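Local coordinates for RabGDI protein (Plasmodium falciparum 3D7, PDB 3P1W) that probably acts as a Rab GDP-dissociation inhibitor, holding prenylated Rab GTPases in their GDP-bound form during vesicle transport, at residues Y124-Q129 against K138-V143; T146-L151 against R163-Y168; L158-R163 against F199-L204. One frame throughout, in Å; residues are numbered along the deposited sequence.

Interaction 1 (Y124-Q129 against K138-V143)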
loop_
_atom_site.group_PDB
_atom_site.type_symbol
_atom_site.label_atom_id
_atom_site.label_comp_id
_atom_site.label_asym_id
_atom_site.label_seq_id
_atom_site.Cartn_x
_atom_site.Cartn_y
_atom_site.Cartn_z
ATOM N N TYR A 124 11.967 -5.996 -7.085
ATOM C CA TYR A 124 12.065 -7.174 -7.937
ATOM C C TYR A 124 10.745 -7.387 -8.650
ATOM O O TYR A 124 9.653 -7.007 -8.137
ATOM C CB TYR A 124 12.434 -8.437 -7.133
ATOM C CG TYR A 124 13.831 -8.342 -6.572
ATOM C CD1 TYR A 124 14.893 -8.947 -7.224
ATOM C CD2 TYR A 124 14.094 -7.571 -5.433
ATOM C CE1 TYR A 124 16.190 -8.819 -6.748
ATOM C CE2 TYR A 124 15.412 -7.418 -4.948
ATOM C CZ TYR A 124 16.447 -8.030 -5.620
ATOM O OH TYR A 124 17.752 -7.916 -5.159
ATOM N N VAL A 125 10.833 -8.065 -9.794
ATOM C CA VAL A 125 9.664 -8.463 -10.544
ATOM C C VAL A 125 9.819 -9.931 -10.976
ATOM O O VAL A 125 10.931 -10.396 -11.257
ATOM C CB VAL A 125 9.431 -7.536 -11.738
ATOM C CG1 VAL A 125 10.627 -7.585 -12.755
ATOM C CG2 VAL A 125 8.073 -7.832 -12.424
ATOM N N TYR A 126 8.698 -10.650 -11.023
ATOM C CA TYR A 126 8.702 -12.073 -11.425
ATOM C C TYR A 126 8.557 -12.204 -12.936
ATOM O O TYR A 126 7.643 -11.634 -13.541
ATOM C CB TYR A 126 7.527 -12.730 -10.725
ATOM C CG TYR A 126 7.425 -14.226 -10.759
ATOM C CD1 TYR A 126 7.566 -14.956 -9.596
ATOM C CD2 TYR A 126 7.051 -14.897 -11.918
ATOM C CE1 TYR A 126 7.391 -16.317 -9.589
ATOM C CE2 TYR A 126 6.867 -16.258 -11.915
ATOM C CZ TYR A 126 7.047 -16.954 -10.731
ATOM O OH TYR A 126 6.886 -18.304 -10.704
ATOM N N GLN A 127 9.483 -12.950 -13.544
ATOM C CA GLN A 127 9.424 -13.330 -14.934
ATOM C C GLN A 127 10.155 -14.694 -15.010
ATOM O O GLN A 127 11.374 -14.776 -14.852
ATOM C CB GLN A 127 10.108 -12.289 -15.847
ATOM C CG GLN A 127 9.929 -12.612 -17.334
ATOM C CD GLN A 127 11.031 -12.077 -18.237
ATOM O OE1 GLN A 127 11.878 -12.840 -18.727
ATOM N NE2 GLN A 127 11.016 -10.769 -18.480
ATOM N N HIS A 128 9.382 -15.755 -15.168
ATOM C CA HIS A 128 9.945 -17.091 -15.193
ATOM C C HIS A 128 10.782 -17.289 -16.467
ATOM O O HIS A 128 10.337 -16.988 -17.580
ATOM C CB HIS A 128 8.852 -18.121 -15.143
ATOM C CG HIS A 128 9.354 -19.529 -15.028
ATOM N ND1 HIS A 128 8.897 -20.546 -15.832
ATOM C CD2 HIS A 128 10.280 -20.084 -14.208
ATOM C CE1 HIS A 128 9.499 -21.676 -15.497
ATOM N NE2 HIS A 128 10.332 -21.424 -14.502
ATOM N N GLN A 129 11.996 -17.770 -16.268
ATOM C CA GLN A 129 12.868 -18.132 -17.375
ATOM C C GLN A 129 13.222 -19.592 -17.186
ATOM O O GLN A 129 13.750 -19.991 -16.142
ATOM C CB GLN A 129 14.100 -17.244 -17.356
ATOM C CG GLN A 129 13.735 -15.757 -17.560
ATOM C CD GLN A 129 14.910 -14.820 -17.393
ATOM O OE1 GLN A 129 16.000 -15.229 -16.980
ATOM N NE2 GLN A 129 14.699 -13.552 -17.731
ATOM N N LYS A 138 15.171 -19.221 -13.633
ATOM C CA LYS A 138 15.053 -18.013 -12.804
ATOM C C LYS A 138 13.607 -17.610 -12.669
ATOM O O LYS A 138 12.789 -17.913 -13.551
ATOM C CB LYS A 138 15.846 -16.860 -13.395
ATOM C CG LYS A 138 17.372 -17.119 -13.482
ATOM C CD LYS A 138 18.001 -16.027 -14.295
ATOM C CE LYS A 138 19.516 -16.204 -14.444
ATOM N NZ LYS A 138 19.838 -17.390 -15.276
ATOM N N PHE A 139 13.331 -16.879 -11.585
ATOM C CA PHE A 139 11.976 -16.446 -11.253
ATOM C C PHE A 139 11.860 -14.958 -11.035
ATOM O O PHE A 139 10.919 -14.353 -11.532
ATOM C CB PHE A 139 11.460 -17.170 -10.022
ATOM C CG PHE A 139 11.357 -18.653 -10.205
ATOM C CD1 PHE A 139 10.243 -19.206 -10.795
ATOM C CD2 PHE A 139 12.383 -19.487 -9.787
ATOM C CE1 PHE A 139 10.152 -20.602 -10.996
ATOM C CE2 PHE A 139 12.307 -20.875 -9.965
ATOM C CZ PHE A 139 11.180 -21.428 -10.571
ATOM N N ILE A 140 12.786 -14.376 -10.288
ATOM C CA ILE A 140 12.681 -12.957 -9.960
ATOM C C ILE A 140 13.945 -12.189 -10.282
ATOM O O ILE A 140 15.058 -12.755 -10.268
ATOM C CB ILE A 140 12.269 -12.745 -8.501
ATOM C CG1 ILE A 140 13.330 -13.309 -7.552
ATOM C CG2 ILE A 140 10.868 -13.360 -8.270
ATOM C CD1 ILE A 140 13.033 -13.147 -6.065
ATOM N N HIS A 141 13.756 -10.910 -10.607
ATOM C CA HIS A 141 14.792 -10.062 -11.176
ATOM C C HIS A 141 14.661 -8.625 -10.660
ATOM O O HIS A 141 13.560 -8.155 -10.398
ATOM C CB HIS A 141 14.675 -10.050 -12.707
ATOM C CG HIS A 141 14.446 -11.403 -13.319
ATOM N ND1 HIS A 141 15.468 -12.181 -13.829
ATOM C CD2 HIS A 141 13.303 -12.106 -13.516
ATOM C CE1 HIS A 141 14.966 -13.314 -14.287
ATOM N NE2 HIS A 141 13.653 -13.294 -14.116
ATOM N N LYS A 142 15.792 -7.941 -10.517
ATOM C CA LYS A 142 15.801 -6.532 -10.185
ATOM C C LYS A 142 15.058 -5.762 -11.240
ATOM O O LYS A 142 15.184 -6.060 -12.429
ATOM C CB LYS A 142 17.210 -5.978 -10.144
ATOM C CG LYS A 142 17.999 -6.339 -8.935
ATOM C CD LYS A 142 19.435 -5.768 -9.110
ATOM C CE LYS A 142 20.267 -5.867 -7.842
ATOM N NZ LYS A 142 21.630 -5.239 -8.057
ATOM N N VAL A 143 14.251 -4.809 -10.788
ATOM C CA VAL A 143 13.517 -3.926 -11.670
ATOM C C VAL A 143 14.455 -2.802 -12.111
ATOM O O VAL A 143 14.919 -2.034 -11.276
ATOM C CB VAL A 143 12.314 -3.308 -10.974
ATOM C CG1 VAL A 143 11.651 -2.295 -11.889
ATOM C CG2 VAL A 143 11.316 -4.431 -10.530
#
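Across the strand pair, H141 NE2 donates to Q127 O at 2.8 Å with an N-H...O angle of 156°. The acceptor lies close to the imidazole plane and accepts the N-H on a lone pair, so the ring closes a backbone position that no main-chain N-H of K138-V143 fills. H141 CG stands anti to its carbonyl carbon, which turns the ring toward the partner strand. The gap coincides with a beta bulge. Y126 faces I140 as a non-hydrogen-bonded pair, yet Q129 pairs with K138, one residue out of step. Ordinary ladder bonds flank it: V125 N to H141 O (2.8 Å) before, and Q129 N to K138 O (2.8 Å) after. F139 O accepts from Q127 N within the bulge and rests over one face of the Y126 ring, near its rim.

The extended Q129 side chain crosses the histidine, its CD 3.5 Å from H141 CE1 with amide and ring planes 43° apart. Its NE2 donates to P154 O and, in a straight bond from above the plane of the acceptor amide, to Q127 OE1. Within the bulge, H128 and F139 run alongside each other; their rings are nearly parallel (22°) but barely overlap, centroids 4.9 Å apart. H128 NE2 bonds E137.

With NE2 directed at a carbonyl, the imidazole is fixed in rotation, and a side chain substitutes for a backbone rung where hairpin 117-129/138-142 loses register.

Interaction 2 (T146-L151 against R163-Y168)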
loop_
_atom_site.group_PDB
_atom_site.type_symbol
_atom_site.label_atom_id
_atom_site.label_comp_id
_atom_site.label_asym_id
_atom_site.label_seq_id
_atom_site.Cartn_x
_atom_site.Cartn_y
_atom_site.Cartn_z
ATOM N N THR A 146 17.003 2.806 -14.514
ATOM C CA THR A 146 17.749 3.784 -15.296
ATOM C C THR A 146 18.092 3.184 -16.645
ATOM O O THR A 146 18.029 1.957 -16.835
ATOM C CB THR A 146 19.060 4.177 -14.615
ATOM O OG1 THR A 146 19.947 3.055 -14.636
ATOM C CG2 THR A 146 18.822 4.631 -13.179
ATOM N N ASP A 147 18.469 4.057 -17.573
ATOM C CA ASP A 147 18.861 3.630 -18.905
ATOM C C ASP A 147 19.978 2.585 -18.823
ATOM O O ASP A 147 19.941 1.573 -19.521
ATOM C CB ASP A 147 19.253 4.839 -19.804
ATOM C CG ASP A 147 20.333 5.739 -19.195
ATOM O OD1 ASP A 147 20.595 5.666 -17.975
ATOM O OD2 ASP A 147 20.924 6.542 -19.955
ATOM N N MET A 148 20.940 2.819 -17.934
ATOM C CA MET A 148 22.077 1.923 -17.775
ATOM C C MET A 148 21.660 0.576 -17.169
ATOM O O MET A 148 22.199 -0.461 -17.540
ATOM C CB MET A 148 23.172 2.591 -16.927
ATOM C CG MET A 148 23.762 3.885 -17.538
ATOM S SD MET A 148 24.856 3.580 -18.925
ATOM C CE MET A 148 23.728 3.504 -20.331
ATOM N N GLU A 149 20.681 0.593 -16.266
ATOM C CA GLU A 149 20.167 -0.646 -15.671
ATOM C C GLU A 149 19.434 -1.482 -16.714
ATOM O O GLU A 149 19.597 -2.695 -16.747
ATOM C CB GLU A 149 19.300 -0.345 -14.449
ATOM C CG GLU A 149 20.132 0.137 -13.255
ATOM C CD GLU A 149 19.331 0.509 -12.030
ATOM O OE1 GLU A 149 18.072 0.513 -12.054
ATOM O OE2 GLU A 149 19.985 0.809 -11.008
ATOM N N ALA A 150 18.687 -0.829 -17.600
ATOM C CA ALA A 150 17.984 -1.506 -18.687
ATOM C C ALA A 150 18.923 -2.235 -19.656
ATOM O O ALA A 150 18.647 -3.372 -20.072
ATOM C CB ALA A 150 17.128 -0.507 -19.452
ATOM N N LEU A 151 20.035 -1.586 -20.004
ATOM C CA LEU A 151 20.968 -2.127 -21.009
ATOM C C LEU A 151 21.619 -3.434 -20.531
ATOM O O LEU A 151 22.113 -4.222 -21.339
ATOM C CB LEU A 151 22.046 -1.082 -21.344
ATOM C CG LEU A 151 22.826 -1.289 -22.640
ATOM C CD1 LEU A 151 21.864 -1.449 -23.800
ATOM C CD2 LEU A 151 23.801 -0.125 -22.879
ATOM N N ARG A 163 16.703 -1.347 -26.821
ATOM C CA ARG A 163 15.390 -0.737 -27.012
ATOM C C ARG A 163 14.858 -0.152 -25.694
ATOM O O ARG A 163 14.389 0.983 -25.659
ATOM C CB ARG A 163 14.399 -1.754 -27.602
ATOM C CG ARG A 163 14.819 -2.281 -28.964
ATOM C CD ARG A 163 13.661 -2.833 -29.799
ATOM N NE ARG A 163 13.348 -4.239 -29.524
ATOM C CZ ARG A 163 13.817 -5.288 -30.205
ATOM N NH1 ARG A 163 14.669 -5.134 -31.213
ATOM N NH2 ARG A 163 13.444 -6.518 -29.860
ATOM N N CYS A 164 14.960 -0.920 -24.609
ATOM C CA CYS A 164 14.521 -0.434 -23.298
ATOM C C CYS A 164 15.393 0.736 -22.805
ATOM O O CYS A 164 14.881 1.683 -22.206
ATOM C CB CYS A 164 14.511 -1.562 -22.266
ATOM S SG CYS A 164 13.429 -1.203 -20.888
ATOM N N LYS A 165 16.697 0.696 -23.099
ATOM C CA LYS A 165 17.586 1.824 -22.784
ATOM C C LYS A 165 17.077 3.079 -23.483
ATOM O O LYS A 165 16.994 4.135 -22.868
ATOM C CB LYS A 165 19.049 1.551 -23.171
ATOM C CG LYS A 165 19.996 2.783 -22.997
ATOM C CD LYS A 165 21.371 2.668 -23.727
ATOM C CE LYS A 165 21.271 2.458 -25.255
ATOM N NZ LYS A 165 21.802 3.583 -26.125
ATOM N N ASN A 166 16.722 2.948 -24.757
ATOM C CA ASN A 166 16.229 4.077 -25.549
ATOM C C ASN A 166 14.919 4.605 -24.969
ATOM O O ASN A 166 14.695 5.819 -24.891
ATOM C CB ASN A 166 16.038 3.679 -27.024
ATOM C CG ASN A 166 17.363 3.409 -27.749
ATOM O OD1 ASN A 166 18.389 4.044 -27.478
ATOM N ND2 ASN A 166 17.335 2.465 -28.695
ATOM N N PHE A 167 14.064 3.687 -24.529
ATOM C CA PHE A 167 12.803 4.071 -23.912
ATOM C C PHE A 167 13.043 4.868 -22.633
ATOM O O PHE A 167 12.471 5.929 -22.445
ATOM C CB PHE A 167 11.951 2.836 -23.634
ATOM C CG PHE A 167 10.659 3.143 -22.955
ATOM C CD1 PHE A 167 9.686 3.874 -23.610
ATOM C CD2 PHE A 167 10.411 2.701 -21.667
ATOM C CE1 PHE A 167 8.475 4.169 -22.990
ATOM C CE2 PHE A 167 9.198 2.990 -21.045
ATOM C CZ PHE A 167 8.237 3.734 -21.720
ATOM N N TYR A 168 13.892 4.360 -21.751
ATOM C CA TYR A 168 14.194 5.080 -20.517
ATOM C C TYR A 168 14.846 6.442 -20.775
ATOM O O TYR A 168 14.549 7.409 -20.085
ATOM C CB TYR A 168 15.056 4.238 -19.583
ATOM C CG TYR A 168 14.280 3.229 -18.738
ATOM C CD1 TYR A 168 12.881 3.199 -18.710
ATOM C CD2 TYR A 168 14.949 2.356 -17.914
ATOM C CE1 TYR A 168 12.194 2.281 -17.900
ATOM C CE2 TYR A 168 14.285 1.448 -17.119
ATOM C CZ TYR A 168 12.913 1.406 -17.102
ATOM O OH TYR A 168 12.274 0.479 -16.275
#
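K165 and Y168 of helix 158-173 and A150 of helix 147-151 carry most of the buried surface. The two helical segments run almost antiparallel, at 169°, with their axes 7.8 Å apart at closest approach; that short spacing is consistent with the small side chain of A150 facing the other helix.

A150 CB points toward helix 158-173. It lies 3.9 Å from K165 N and equally near Y168 CD2, and 4.0 Å from C164 CB, so one methyl group is wedged between the backbone and two side chains of the opposing turn.

K165 works through its aliphatic part. With CG anti to the backbone N (chi1 174°), the chain passes along the flank of 147-151: CG rests 3.7 Å from D147 O, and CD reaches L151 CD2 at 3.8 Å, the lysine and leucine lying side by side and pointing the same way. The amino group bends away at chi3 and chi4, and NZ stays 6.9 Å from D147 OD2, too far for a salt bridge.

Y168 meets the start of the helix. T146 O lies in the plane of its ring, at the edge, 3.3 Å from CD2, while Y168 CB packs against D147 CA. T146 is itself the N-cap, its OG1 accepting from E149 N. Thus the tyrosine edge is set against the residue that opens the helix, and its hydroxyl continues past it to bond P144 O.

No hydrogen bond joins the two segments; the pairing is one of van der Waals contact. Y168 also touches F208, L209 and V213 of helix 203-213, and F167 touches M192 and I195 of helix 192-198, so helix 158-173 contacts both of these and the short helix that follows strand 138-142.

Interaction 3 (L158-R163 against F199-L204)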
loop_
_atom_site.group_PDB
_atom_site.type_symbol
_atom_site.label_atom_id
_atom_site.label_comp_id
_atom_site.label_asym_id
_atom_site.label_seq_id
_atom_site.Cartn_x
_atom_site.Cartn_y
_atom_site.Cartn_z
ATOM N N LEU A 158 19.324 -9.509 -25.522
ATOM C CA LEU A 158 20.439 -8.606 -25.820
ATOM C C LEU A 158 20.000 -7.353 -26.579
ATOM O O LEU A 158 20.477 -6.262 -26.293
ATOM C CB LEU A 158 21.524 -9.338 -26.630
ATOM C CG LEU A 158 22.919 -8.705 -26.607
ATOM C CD1 LEU A 158 23.478 -8.690 -25.192
ATOM C CD2 LEU A 158 23.870 -9.444 -27.555
ATOM N N MET A 159 19.465 -6.782 -27.492
ATOM C CA MET A 159 18.617 -6.187 -28.513
ATOM C C MET A 159 17.462 -5.501 -27.801
ATOM O O MET A 159 17.319 -4.288 -27.910
ATOM C CB MET A 159 18.099 -7.235 -29.498
ATOM N N GLU A 160 16.652 -6.257 -27.051
ATOM C CA GLU A 160 15.603 -5.621 -26.245
ATOM C C GLU A 160 16.223 -4.691 -25.202
ATOM O O GLU A 160 15.635 -3.671 -24.851
ATOM C CB GLU A 160 14.707 -6.673 -25.583
ATOM C CG GLU A 160 13.486 -6.099 -24.860
ATOM C CD GLU A 160 12.368 -5.653 -25.787
ATOM O OE1 GLU A 160 11.322 -5.220 -25.254
ATOM O OE2 GLU A 160 12.528 -5.713 -27.035
ATOM N N LYS A 161 17.423 -5.025 -24.739
ATOM C CA LYS A 161 18.146 -4.181 -23.793
ATOM C C LYS A 161 18.365 -2.777 -24.348
ATOM O O LYS A 161 18.125 -1.788 -23.657
ATOM C CB LYS A 161 19.482 -4.828 -23.419
ATOM C CG LYS A 161 19.303 -6.120 -22.638
ATOM C CD LYS A 161 20.596 -6.850 -22.344
ATOM C CE LYS A 161 20.299 -8.165 -21.617
ATOM N NZ LYS A 161 21.280 -8.462 -20.557
ATOM N N ASN A 162 18.808 -2.703 -25.602
ATOM C CA ASN A 162 19.059 -1.422 -26.264
ATOM C C ASN A 162 17.755 -0.648 -26.407
ATOM O O ASN A 162 17.706 0.551 -26.154
ATOM C CB ASN A 162 19.684 -1.610 -27.668
ATOM C CG ASN A 162 21.028 -2.326 -27.643
ATOM O OD1 ASN A 162 22.047 -1.760 -28.040
ATOM N ND2 ASN A 162 21.031 -3.593 -27.219
ATOM N N ARG A 163 16.703 -1.347 -26.821
ATOM C CA ARG A 163 15.390 -0.737 -27.012
ATOM C C ARG A 163 14.858 -0.152 -25.694
ATOM O O ARG A 163 14.389 0.983 -25.659
ATOM C CB ARG A 163 14.399 -1.754 -27.602
ATOM C CG ARG A 163 14.819 -2.281 -28.964
ATOM C CD ARG A 163 13.661 -2.833 -29.799
ATOM N NE ARG A 163 13.348 -4.239 -29.524
ATOM C CZ ARG A 163 13.817 -5.288 -30.205
ATOM N NH1 ARG A 163 14.669 -5.134 -31.213
ATOM N NH2 ARG A 163 13.444 -6.518 -29.860
ATOM N N PHE A 199 8.774 2.250 -29.706
ATOM C CA PHE A 199 10.094 1.765 -29.279
ATOM C C PHE A 199 10.291 0.270 -29.539
ATOM O O PHE A 199 11.342 -0.276 -29.217
ATOM C CB PHE A 199 10.340 2.097 -27.808
ATOM C CG PHE A 199 10.562 3.553 -27.560
ATOM C CD1 PHE A 199 9.509 4.380 -27.210
ATOM C CD2 PHE A 199 11.826 4.101 -27.707
ATOM C CE1 PHE A 199 9.711 5.741 -26.992
ATOM C CE2 PHE A 199 12.038 5.461 -27.501
ATOM C CZ PHE A 199 10.977 6.284 -27.142
ATOM N N ASN A 200 9.289 -0.374 -30.136
ATOM C CA ASN A 200 9.339 -1.795 -30.467
ATOM C C ASN A 200 9.643 -2.681 -29.242
ATOM O O ASN A 200 10.407 -3.648 -29.331
ATOM C CB ASN A 200 10.347 -2.048 -31.601
ATOM C CG ASN A 200 9.844 -3.067 -32.618
ATOM O OD1 ASN A 200 9.231 -4.077 -32.260
ATOM N ND2 ASN A 200 10.092 -2.800 -33.889
ATOM N N LEU A 201 9.047 -2.336 -28.100
ATOM C CA LEU A 201 9.204 -3.149 -26.881
ATOM C C LEU A 201 8.326 -4.407 -26.951
ATOM O O LEU A 201 7.189 -4.335 -27.407
ATOM C CB LEU A 201 8.860 -2.315 -25.644
ATOM C CG LEU A 201 9.694 -1.055 -25.387
ATOM C CD1 LEU A 201 9.357 -0.437 -24.046
ATOM C CD2 LEU A 201 11.201 -1.321 -25.462
ATOM N N CYS A 202 8.855 -5.553 -26.495
ATOM C CA CYS A 202 8.096 -6.820 -26.475
ATOM C C CYS A 202 7.176 -6.969 -25.236
ATOM O O CYS A 202 7.245 -6.171 -24.302
ATOM C CB CYS A 202 9.049 -8.011 -26.537
ATOM S SG CYS A 202 9.833 -8.389 -24.975
ATOM N N GLN A 203 6.343 -8.009 -25.253
ATOM C CA GLN A 203 5.280 -8.165 -24.285
ATOM C C GLN A 203 5.801 -8.271 -22.849
ATOM O O GLN A 203 5.281 -7.604 -21.963
ATOM C CB GLN A 203 4.386 -9.372 -24.632
ATOM C CG GLN A 203 3.184 -9.572 -23.697
ATOM C CD GLN A 203 2.418 -8.273 -23.419
ATOM O OE1 GLN A 203 2.181 -7.478 -24.336
ATOM N NE2 GLN A 203 2.037 -8.053 -22.153
ATOM N N LEU A 204 6.824 -9.093 -22.627
ATOM C CA LEU A 204 7.426 -9.234 -21.307
ATOM C C LEU A 204 7.986 -7.907 -20.799
ATOM O O LEU A 204 7.890 -7.599 -19.604
ATOM C CB LEU A 204 8.505 -10.329 -21.324
ATOM C CG LEU A 204 7.959 -11.764 -21.411
ATOM C CD1 LEU A 204 9.087 -12.768 -21.767
ATOM C CD2 LEU A 204 7.223 -12.162 -20.128
#
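R163 and F199 make the nearest backbone approach, their CA atoms 6.3 Å apart, where a turn of helix 158-173 faces the link between helices 192-198 and 203-213. In that link N200 has a positive phi and L201 an extended backbone, after which C202 takes the N-cap position of the next helix.

Direct hydrogen bonding across the segments comes from E160: C202 N donates to E160 OE1 at 2.8 Å with an angle of 165°, meeting the oxygen on its syn side but 27° out of the carboxylate plane. CG stands anti to the backbone N and the chain then bends at chi2 (76°), which swings the carboxylate across to the link. The same OE1 accepts from T205 OG1, so two donors near the start of helix 203-213 hold it.

The link itself is a helix-to-helix connection: N200 ends helix 192-198 in a Schellman motif, and two residues on, the carboxylate of E160 receives the N-H of the N-cap residue. A negative group at this N-terminus would be expected to interact favourably with the helix dipole.

The second oxygen, OE2, is gripped side-on by R163, whose NE (3.0 Å) and NH2 (3.1 Å) both bond to E160 OE2 in an intrahelical salt bridge. The guanidinium is tilted, with OE2 somewhat out of its plane. R163 CD also lies 3.5 Å from F199 O, while its NE comes within 3.0 Å of N200 O. L201 CD2 packs 3.9 Å from R163 CB, and the F199 ring meets F167 edge-to-face.

The three contacts lie on the same side of the chain's centre. Interactions 2 and 3 are neighbours, centres about 9 Å apart; both use helix 158-173, whose two segments include R163, which reaches the partner segment in interaction 3 but not in interaction 2. They touch directly where F167 meets F199. Interaction 1 sits about 17 Å from interaction 2 and about 16 Å from interaction 3, centre to centre. Along the chain the hairpin closes first, and strand 138-142 leads into helix 147-151; the segments of interactions 2 and 3 then alternate. Helix 203-213 touches V125, Q127 and Y168. A compact helical layer is thereby packed against the hairpin of the mixed sheet, on the side of V125 and Q127.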